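Local structure of Alpha/beta hydrolase fold protein (Nakamurella multipartita, 4Y7D) at residues V36-G41 / A51-L56; L104-G109 / V128-V133; H135-D140 / P255-F260. The protein probably acts as a hydrolase of the alpha/beta hydrolase fold, although its substrate is not known. All coordinates share one frame; numbering follows the deposited sequence.

Overall arrangement
Interactions 1 and 2 lie in the buried core, with centres about 10 Å apart, and share one sheet: strands 35-39 and 101-106 are neighbours, joined by probable backbone hydrogen bonds V39 N to L104 O and L104 N to L37 O. Their chemistry nevertheless differs. Interaction 1 lays a helix on the sheet through apolar side chains, whereas interaction 2 pairs two parallel strands through backbone hydrogen bonds that run on into the loops beyond. Interaction 3 is a surface contact, its centre about 21 Å from that of interaction 1, and relies on aromatic rings and a histidine-carboxylate bond. It touches interaction 2 where A132 and V133 pack on F257.

Interaction 1: residues V36-G41 / A51-L56; sequences VLVVHG and AMARFL
The imidazole of H40, whose CA lies 3.9 Å from the selenium of M52, is turned away from the helix: its ND1 donates to G41 O (2.8 Å, 158°), which lies in the ring plane and offers a lone pair, and the edge-to-face partner of the ring is Y71. One face of the F55 ring carries L56 CG, 3.7 Å above the plane toward the rim, and F281 meets F55 edge-to-face. Residues 36-39 run roughly antiparallel to helical residues 51-56 (153°, axes 9.0 Å apart at closest approach); they belong to strand 35-39 and helix 46-58, the first two elements of a beta-alpha-beta unit. M52, a selenomethionine, bends at chi3 (58°), bringing CE to 3.6 Å from V39 O and alongside V38 CG1. The two branches of V38 divide the helix between them: CG1 meets M52, while V38 CG2 touches A53 CB at 4.1 Å and also reaches L56 CD1. The L56 and V36 side chains cross at about a right angle, with L56 CD1 3.8 Å from V36 CG1. H40-G41 matches the His-Gly motif that in relatives adjoins the oxyanion hole. Apart from the selenomethionine lying against V39 O and H40 CA, the side chains meet through apolar methyl groups without directional bonds, so shape fit and burial probably hold helix to strand.

Interaction 2: residues L104-G109 / V128-V133; sequences LCWSGG and VSVAAV
W106 brings the edge of its indole against V130 and A131, its side chain slanting across that of V130. It leaves the sheet on the face of L104, V128 and V130, and CG, anti to the backbone N (chi1 178°), is carried beside the carbonyl carbon. W106 CB and CG pass V130 O at 3.9 and 3.8 Å, and W106 CD1 comes closest, 3.1 Å from V130 O, which lies at the ring edge and in its plane. W106 CD1 also meets V130 CG1 (3.8 Å) and A131 CB, and NE1 lies beside the same V130 methyl. Farther out, the rings of H278 and W282 meet the indole. Shortening W106 to an alanine here would probably leave V130 CG1 and A131 CB without their aromatic neighbour and open a gap beside H278 and W282.

The strands pair in parallel, L104 with V128, C105 with S129 and W106 with V130, bonded from C105 N to V128 O and from V130 N to C105 O. Just past W106 the chain turns sharply at S107, whose positive phi (60°) and sequence setting C-W-S-G-G fit the nucleophile elbow of alpha/beta hydrolases, between strand 101-106 and helix 110-119. S107 OG is hydrogen-bonded to H278 NE2, consistent with a serine-histidine pair as in the family. The end of the neighbouring strand and the loop after it both hold the turn: S107 N donates to V130 O (3.1 Å) and V133 N donates to S107 O (3.0 Å). On the opposite sheet face, C105 SG rests 3.6 Å from S129 OG, whose hydroxyl is bonded to Y114 OH. L104 CD1 meets V128 CG1 at 3.6 Å, on the face lined by helix 46-58.

Interaction 3: residues H135-D140 / P255-F260; sequences HRYHFD and PEFSRF
This is a surface aromatic cluster, in which H135, from the loop after strand 124-130, stacks on F257 and points an edge at F260 of helix 255-264, and is hydrogen-bonded to E256. The first torsion of H135 places CG between its backbone N and carbonyl carbon (chi1 63°), directing the ring at the helix. One face receives F257 in an offset stack, centroids 4.2 Å apart and planes at 28°; the approach is tight, with F257 CE1 only 3.2 Å from H135 CE1. The imidazole edge points at the face of F260, H135 CD2 to F260 CD2 at 3.8 Å, in an edge-to-face pair. At the tip, H135 NE2 donates to E256 OE1 (2.7 Å, 160°), using the syn lone pair of that oxygen, which lies close to the ring plane. The other nitrogen, H135 ND1, donates to R136 O at 2.9 Å, fixing the rotation of the ring from its own segment; R136 O also sits at the edge of the F257 ring. Beyond the contact, R136 NE is bonded to I230 O, tying the loop to a further part of the chain. With both imidazole nitrogens acting as donors and a carboxylate beside NE2, H135 is likely to be favoured in its protonated, positively charged form.

Interaction 1: residues V36-G41 / A51-L56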
loop_
_atom_site.group_PDB
_atom_site.type_symbol
_atom_site.label_atom_id
_atom_site.label_comp_id
_atom_site.label_asym_id
_atom_site.label_seq_id
_atom_site.Cartn_x
_atom_site.Cartn_y
_atom_site.Cartn_z
ATOM N N VAL A 36 -6.004 12.017 -4.653
ATOM C CA VAL A 36 -4.862 11.131 -4.410
ATOM C C VAL A 36 -5.150 9.741 -4.938
ATOM O O VAL A 36 -6.167 9.139 -4.572
ATOM C CB VAL A 36 -4.614 11.019 -2.899
ATOM C CG1 VAL A 36 -3.385 10.160 -2.621
ATOM C CG2 VAL A 36 -4.496 12.405 -2.301
ATOM N N LEU A 37 -4.256 9.247 -5.784
ATOM C CA LEU A 37 -4.297 7.875 -6.225
ATOM C C LEU A 37 -3.672 7.015 -5.126
ATOM O O LEU A 37 -2.578 7.296 -4.680
ATOM C CB LEU A 37 -3.514 7.682 -7.502
ATOM C CG LEU A 37 -3.318 6.242 -8.005
ATOM C CD1 LEU A 37 -4.641 5.711 -8.567
ATOM C CD2 LEU A 37 -2.174 6.202 -8.981
ATOM N N VAL A 38 -4.414 6.035 -4.638
ATOM C CA VAL A 38 -4.014 5.177 -3.491
ATOM C C VAL A 38 -3.756 3.772 -4.061
ATOM O O VAL A 38 -4.668 3.186 -4.675
ATOM C CB VAL A 38 -5.130 5.137 -2.462
ATOM C CG1 VAL A 38 -4.732 4.294 -1.266
ATOM C CG2 VAL A 38 -5.415 6.535 -1.980
ATOM N N VAL A 39 -2.556 3.264 -3.834
ATOM C CA VAL A 39 -2.063 2.066 -4.511
ATOM C C VAL A 39 -1.674 0.990 -3.487
ATOM O O VAL A 39 -0.698 1.108 -2.722
ATOM C CB VAL A 39 -0.861 2.423 -5.387
ATOM C CG1 VAL A 39 -0.476 1.218 -6.239
ATOM C CG2 VAL A 39 -1.129 3.677 -6.249
ATOM N N HIS A 40 -2.471 -0.063 -3.464
ATOM C CA HIS A 40 -2.325 -1.157 -2.506
ATOM C C HIS A 40 -1.099 -2.052 -2.754
ATOM O O HIS A 40 -0.523 -2.129 -3.858
ATOM C CB HIS A 40 -3.642 -2.008 -2.468
ATOM C CG HIS A 40 -3.876 -2.799 -3.694
ATOM N ND1 HIS A 40 -3.167 -3.949 -3.988
ATOM C CD2 HIS A 40 -4.784 -2.650 -4.699
ATOM C CE1 HIS A 40 -3.601 -4.449 -5.131
ATOM N NE2 HIS A 40 -4.571 -3.685 -5.581
ATOM N N GLY A 41 -0.776 -2.812 -1.718
ATOM C CA GLY A 41 0.309 -3.765 -1.759
ATOM C C GLY A 41 -0.030 -5.155 -2.249
ATOM O O GLY A 41 -0.975 -5.349 -3.021
ATOM N N ALA A 51 -8.855 1.237 3.329
ATOM C CA ALA A 51 -8.364 1.310 4.699
ATOM C C ALA A 51 -7.156 2.251 4.772
ATOM O O ALA A 51 -7.080 3.124 5.649
ATOM C CB ALA A 51 -7.982 -0.081 5.206
HETATM N N MSE A 52 -6.258 2.130 3.796
HETATM C CA MSE A 52 -5.130 3.071 3.653
HETATM C C MSE A 52 -5.610 4.536 3.500
HETATM O O MSE A 52 -4.968 5.455 4.011
HETATM C CB MSE A 52 -4.282 2.734 2.443
HETATM C CG MSE A 52 -3.510 1.414 2.552
HETATM SE SE MSE A 52 -2.765 0.920 0.769
HETATM C CE MSE A 52 -1.709 2.496 0.412
ATOM N N ALA A 53 -6.715 4.728 2.768
ATOM C CA ALA A 53 -7.206 6.048 2.370
ATOM C C ALA A 53 -8.021 6.732 3.435
ATOM O O ALA A 53 -8.294 7.945 3.294
ATOM C CB ALA A 53 -8.056 5.955 1.124
ATOM N N ARG A 54 -8.482 6.026 4.472
ATOM C CA ARG A 54 -9.409 6.721 5.395
ATOM C C ARG A 54 -8.862 8.016 5.967
ATOM O O ARG A 54 -9.616 9.006 6.115
ATOM C CB ARG A 54 -9.865 5.847 6.574
ATOM C CG ARG A 54 -10.877 4.779 6.215
ATOM C CD ARG A 54 -11.430 4.147 7.509
ATOM N NE ARG A 54 -12.375 3.132 7.099
ATOM C CZ ARG A 54 -12.093 1.829 6.938
ATOM N NH1 ARG A 54 -10.907 1.325 7.266
ATOM N NH2 ARG A 54 -13.063 1.015 6.524
ATOM N N PHE A 55 -7.593 8.037 6.344
ATOM C CA PHE A 55 -7.057 9.274 6.946
ATOM C C PHE A 55 -7.104 10.461 5.951
ATOM O O PHE A 55 -7.242 11.610 6.350
ATOM C CB PHE A 55 -5.642 9.057 7.519
ATOM C CG PHE A 55 -4.540 9.118 6.490
ATOM C CD1 PHE A 55 -4.226 8.007 5.694
ATOM C CD2 PHE A 55 -3.767 10.275 6.334
ATOM C CE1 PHE A 55 -3.200 8.062 4.768
ATOM C CE2 PHE A 55 -2.736 10.315 5.424
ATOM C CZ PHE A 55 -2.445 9.196 4.634
ATOM N N LEU A 56 -6.976 10.180 4.654
ATOM C CA LEU A 56 -6.986 11.206 3.628
ATOM C C LEU A 56 -8.367 11.819 3.507
ATOM O O LEU A 56 -8.537 13.062 3.484
ATOM C CB LEU A 56 -6.561 10.602 2.281
ATOM C CG LEU A 56 -5.091 10.202 2.158
ATOM C CD1 LEU A 56 -4.860 9.473 0.835
ATOM C CD2 LEU A 56 -4.102 11.345 2.265
#

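Interaction 2: residues L104-G109 / V128-V133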
loop_
_atom_site.group_PDB
_atom_site.type_symbol
_atom_site.label_atom_id
_atom_site.label_comp_id
_atom_site.label_asym_id
_atom_site.label_seq_id
_atom_site.Cartn_x
_atom_site.Cartn_y
_atom_site.Cartn_z
ATOM N N LEU A 104 -0.289 7.967 -3.035
ATOM C CA LEU A 104 0.015 7.260 -1.781
ATOM C C LEU A 104 0.164 5.788 -2.130
ATOM O O LEU A 104 -0.800 5.143 -2.585
ATOM C CB LEU A 104 -1.087 7.401 -0.760
ATOM C CG LEU A 104 -0.974 6.577 0.518
ATOM C CD1 LEU A 104 0.193 7.101 1.333
ATOM C CD2 LEU A 104 -2.227 6.584 1.332
ATOM N N CYS A 105 1.334 5.247 -1.830
ATOM C CA CYS A 105 1.583 3.821 -2.021
ATOM C C CYS A 105 2.161 3.173 -0.777
ATOM O O CYS A 105 2.774 3.830 0.061
ATOM C CB CYS A 105 2.477 3.582 -3.206
ATOM S SG CYS A 105 4.195 4.157 -3.100
ATOM N N TRP A 106 1.973 1.854 -0.687
ATOM C CA TRP A 106 2.554 1.087 0.418
ATOM C C TRP A 106 3.008 -0.224 -0.137
ATOM O O TRP A 106 2.343 -0.755 -1.007
ATOM C CB TRP A 106 1.491 0.883 1.470
ATOM C CG TRP A 106 1.822 0.069 2.698
ATOM C CD1 TRP A 106 3.028 -0.069 3.320
ATOM C CD2 TRP A 106 0.888 -0.606 3.504
ATOM N NE1 TRP A 106 2.900 -0.807 4.471
ATOM C CE2 TRP A 106 1.588 -1.155 4.603
ATOM C CE3 TRP A 106 -0.504 -0.783 3.428
ATOM C CZ2 TRP A 106 0.952 -1.894 5.602
ATOM C CZ3 TRP A 106 -1.146 -1.490 4.436
ATOM C CH2 TRP A 106 -0.416 -2.059 5.499
ATOM N N SER A 107 4.184 -0.706 0.317
ATOM C CA SER A 107 4.607 -2.098 0.116
ATOM C C SER A 107 4.713 -2.463 -1.376
ATOM O O SER A 107 5.409 -1.757 -2.160
ATOM C CB SER A 107 3.612 -2.993 0.894
ATOM O OG SER A 107 4.176 -4.260 1.210
ATOM N N GLY A 108 4.019 -3.517 -1.821
ATOM C CA GLY A 108 4.003 -3.873 -3.236
ATOM C C GLY A 108 3.325 -2.866 -4.171
ATOM O O GLY A 108 3.453 -2.993 -5.366
ATOM N N GLY A 109 2.716 -1.808 -3.646
ATOM C CA GLY A 109 2.295 -0.692 -4.502
ATOM C C GLY A 109 3.431 0.227 -4.986
ATOM O O GLY A 109 3.237 1.088 -5.839
ATOM N N VAL A 128 3.754 10.021 -1.479
ATOM C CA VAL A 128 3.989 9.449 -0.166
ATOM C C VAL A 128 4.157 7.951 -0.328
ATOM O O VAL A 128 3.227 7.256 -0.786
ATOM C CB VAL A 128 2.851 9.763 0.788
ATOM C CG1 VAL A 128 3.071 9.121 2.156
ATOM C CG2 VAL A 128 2.733 11.282 0.935
ATOM N N SER A 129 5.343 7.483 0.036
ATOM C CA SER A 129 5.741 6.111 -0.218
ATOM C C SER A 129 6.067 5.426 1.100
ATOM O O SER A 129 7.107 5.679 1.739
ATOM C CB SER A 129 6.892 6.091 -1.158
ATOM O OG SER A 129 7.276 4.781 -1.419
ATOM N N VAL A 130 5.181 4.522 1.497
ATOM C CA VAL A 130 5.244 3.890 2.829
ATOM C C VAL A 130 5.821 2.490 2.650
ATOM O O VAL A 130 5.236 1.672 1.933
ATOM C CB VAL A 130 3.847 3.809 3.426
ATOM C CG1 VAL A 130 3.870 3.253 4.853
ATOM C CG2 VAL A 130 3.227 5.220 3.423
ATOM N N ALA A 131 6.952 2.229 3.315
ATOM C CA ALA A 131 7.592 0.900 3.321
ATOM C C ALA A 131 7.415 0.209 1.979
ATOM O O ALA A 131 6.887 -0.910 1.897
ATOM C CB ALA A 131 7.041 0.059 4.455
ATOM N N ALA A 132 7.886 0.867 0.921
ATOM C CA ALA A 132 7.563 0.478 -0.448
ATOM C C ALA A 132 8.719 -0.222 -1.123
ATOM O O ALA A 132 9.889 0.185 -1.008
ATOM C CB ALA A 132 7.134 1.686 -1.264
ATOM N N VAL A 133 8.382 -1.242 -1.903
ATOM C CA VAL A 133 9.367 -1.904 -2.702
ATOM C C VAL A 133 9.914 -0.948 -3.784
ATOM O O VAL A 133 9.188 -0.511 -4.662
ATOM C CB VAL A 133 8.811 -3.193 -3.327
ATOM C CG1 VAL A 133 9.814 -3.828 -4.278
ATOM C CG2 VAL A 133 8.423 -4.211 -2.257
#

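Interaction 3: residues H135-D140 / P255-F260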
loop_
_atom_site.group_PDB
_atom_site.type_symbol
_atom_site.label_atom_id
_atom_site.label_comp_id
_atom_site.label_asym_id
_atom_site.label_seq_id
_atom_site.Cartn_x
_atom_site.Cartn_y
_atom_site.Cartn_z
ATOM N N HIS A 135 13.191 -1.565 -5.370
ATOM C CA HIS A 135 14.143 -2.225 -6.231
ATOM C C HIS A 135 13.825 -3.705 -6.208
ATOM O O HIS A 135 12.815 -4.092 -5.651
ATOM C CB HIS A 135 15.616 -1.912 -5.875
ATOM C CG HIS A 135 16.073 -2.380 -4.510
ATOM N ND1 HIS A 135 16.191 -3.712 -4.169
ATOM C CD2 HIS A 135 16.500 -1.679 -3.425
ATOM C CE1 HIS A 135 16.659 -3.807 -2.927
ATOM N NE2 HIS A 135 16.829 -2.583 -2.451
ATOM N N ARG A 136 14.584 -4.523 -6.937
ATOM C CA ARG A 136 14.306 -5.940 -7.011
ATOM C C ARG A 136 14.060 -6.531 -5.613
ATOM O O ARG A 136 14.794 -6.251 -4.663
ATOM C CB ARG A 136 15.431 -6.708 -7.689
ATOM C CG ARG A 136 15.114 -8.176 -7.941
ATOM C CD ARG A 136 16.182 -8.849 -8.814
ATOM N NE ARG A 136 16.130 -8.349 -10.192
ATOM C CZ ARG A 136 16.733 -8.979 -11.224
ATOM N NH1 ARG A 136 17.436 -10.081 -11.039
ATOM N NH2 ARG A 136 16.622 -8.507 -12.467
ATOM N N TYR A 137 13.060 -7.399 -5.536
ATOM C CA TYR A 137 12.631 -7.983 -4.272
ATOM C C TYR A 137 12.271 -9.418 -4.478
ATOM O O TYR A 137 11.598 -9.757 -5.458
ATOM C CB TYR A 137 11.433 -7.255 -3.690
ATOM C CG TYR A 137 10.666 -8.065 -2.651
ATOM C CD1 TYR A 137 10.975 -7.975 -1.296
ATOM C CD2 TYR A 137 9.641 -8.920 -3.030
ATOM C CE1 TYR A 137 10.282 -8.724 -0.334
ATOM C CE2 TYR A 137 8.941 -9.677 -2.090
ATOM C CZ TYR A 137 9.250 -9.562 -0.745
ATOM O OH TYR A 137 8.548 -10.323 0.156
ATOM N N HIS A 138 12.738 -10.274 -3.561
ATOM C CA HIS A 138 12.415 -11.722 -3.585
ATOM C C HIS A 138 11.582 -12.143 -2.366
ATOM O O HIS A 138 11.941 -11.879 -1.219
ATOM C CB HIS A 138 13.688 -12.501 -3.613
ATOM C CG HIS A 138 14.429 -12.334 -4.889
ATOM N ND1 HIS A 138 14.020 -12.931 -6.056
ATOM C CD2 HIS A 138 15.512 -11.588 -5.196
ATOM C CE1 HIS A 138 14.867 -12.610 -7.016
ATOM N NE2 HIS A 138 15.763 -11.771 -6.523
ATOM N N PHE A 139 10.420 -12.692 -2.662
ATOM C CA PHE A 139 9.477 -13.190 -1.658
ATOM C C PHE A 139 10.027 -14.481 -1.060
ATOM O O PHE A 139 10.437 -15.360 -1.783
ATOM C CB PHE A 139 8.138 -13.438 -2.369
ATOM C CG PHE A 139 7.074 -14.147 -1.557
ATOM C CD1 PHE A 139 6.673 -13.674 -0.317
ATOM C CD2 PHE A 139 6.411 -15.277 -2.094
ATOM C CE1 PHE A 139 5.654 -14.319 0.385
ATOM C CE2 PHE A 139 5.401 -15.914 -1.399
ATOM C CZ PHE A 139 5.024 -15.426 -0.156
ATOM N N ASP A 140 10.059 -14.564 0.263
ATOM C CA ASP A 140 10.285 -15.844 0.938
ATOM C C ASP A 140 8.908 -16.514 1.059
ATOM O O ASP A 140 7.959 -15.922 1.617
ATOM C CB ASP A 140 11.016 -15.706 2.304
ATOM C CG ASP A 140 10.704 -14.399 3.042
ATOM O OD1 ASP A 140 9.516 -14.025 3.148
ATOM O OD2 ASP A 140 11.665 -13.765 3.534
ATOM N N PRO A 255 13.751 -1.823 5.899
ATOM C CA PRO A 255 14.028 -0.369 5.893
ATOM C C PRO A 255 15.021 0.104 4.808
ATOM O O PRO A 255 14.952 1.282 4.357
ATOM C CB PRO A 255 14.520 -0.101 7.308
ATOM C CG PRO A 255 13.737 -1.099 8.132
ATOM C CD PRO A 255 13.736 -2.371 7.266
ATOM N N GLU A 256 15.933 -0.774 4.373
ATOM C CA GLU A 256 16.897 -0.415 3.327
ATOM C C GLU A 256 16.196 0.010 2.049
ATOM O O GLU A 256 16.737 0.848 1.273
ATOM C CB GLU A 256 17.857 -1.610 2.994
ATOM C CG GLU A 256 18.852 -1.366 1.839
ATOM C CD GLU A 256 18.372 -1.712 0.359
ATOM O OE1 GLU A 256 17.295 -2.373 0.163
ATOM O OE2 GLU A 256 19.126 -1.318 -0.619
ATOM N N PHE A 257 15.006 -0.542 1.777
ATOM C CA PHE A 257 14.290 -0.117 0.576
ATOM C C PHE A 257 13.945 1.378 0.659
ATOM O O PHE A 257 14.011 2.110 -0.377
ATOM C CB PHE A 257 13.007 -0.893 0.353
ATOM C CG PHE A 257 13.219 -2.302 -0.180
ATOM C CD1 PHE A 257 13.379 -2.513 -1.514
ATOM C CD2 PHE A 257 13.234 -3.397 0.667
ATOM C CE1 PHE A 257 13.586 -3.785 -2.017
ATOM C CE2 PHE A 257 13.457 -4.692 0.173
ATOM C CZ PHE A 257 13.616 -4.877 -1.179
ATOM N N SER A 258 13.550 1.796 1.845
ATOM C CA SER A 258 13.216 3.220 2.019
ATOM C C SER A 258 14.439 4.166 2.038
ATOM O O SER A 258 14.348 5.308 1.552
ATOM C CB SER A 258 12.409 3.397 3.279
ATOM O OG SER A 258 11.100 2.804 3.197
ATOM N N ARG A 259 15.541 3.741 2.645
ATOM C CA ARG A 259 16.774 4.540 2.637
ATOM C C ARG A 259 17.276 4.684 1.219
ATOM O O ARG A 259 17.688 5.750 0.828
ATOM C CB ARG A 259 17.876 3.920 3.527
ATOM C CG ARG A 259 17.753 4.306 4.982
ATOM C CD ARG A 259 19.024 3.974 5.798
ATOM N NE ARG A 259 19.070 2.511 5.919
ATOM C CZ ARG A 259 18.388 1.772 6.818
ATOM N NH1 ARG A 259 17.641 2.346 7.781
ATOM N NH2 ARG A 259 18.474 0.433 6.744
ATOM N N PHE A 260 17.211 3.599 0.434
ATOM C CA PHE A 260 17.578 3.640 -0.958
ATOM C C PHE A 260 16.702 4.640 -1.704
ATOM O O PHE A 260 17.211 5.421 -2.487
ATOM C CB PHE A 260 17.434 2.247 -1.615
ATOM C CG PHE A 260 17.631 2.229 -3.098
ATOM C CD1 PHE A 260 18.889 2.338 -3.634
ATOM C CD2 PHE A 260 16.574 2.043 -3.957
ATOM C CE1 PHE A 260 19.065 2.315 -4.994
ATOM C CE2 PHE A 260 16.749 2.005 -5.326
ATOM C CZ PHE A 260 18.021 2.124 -5.834
#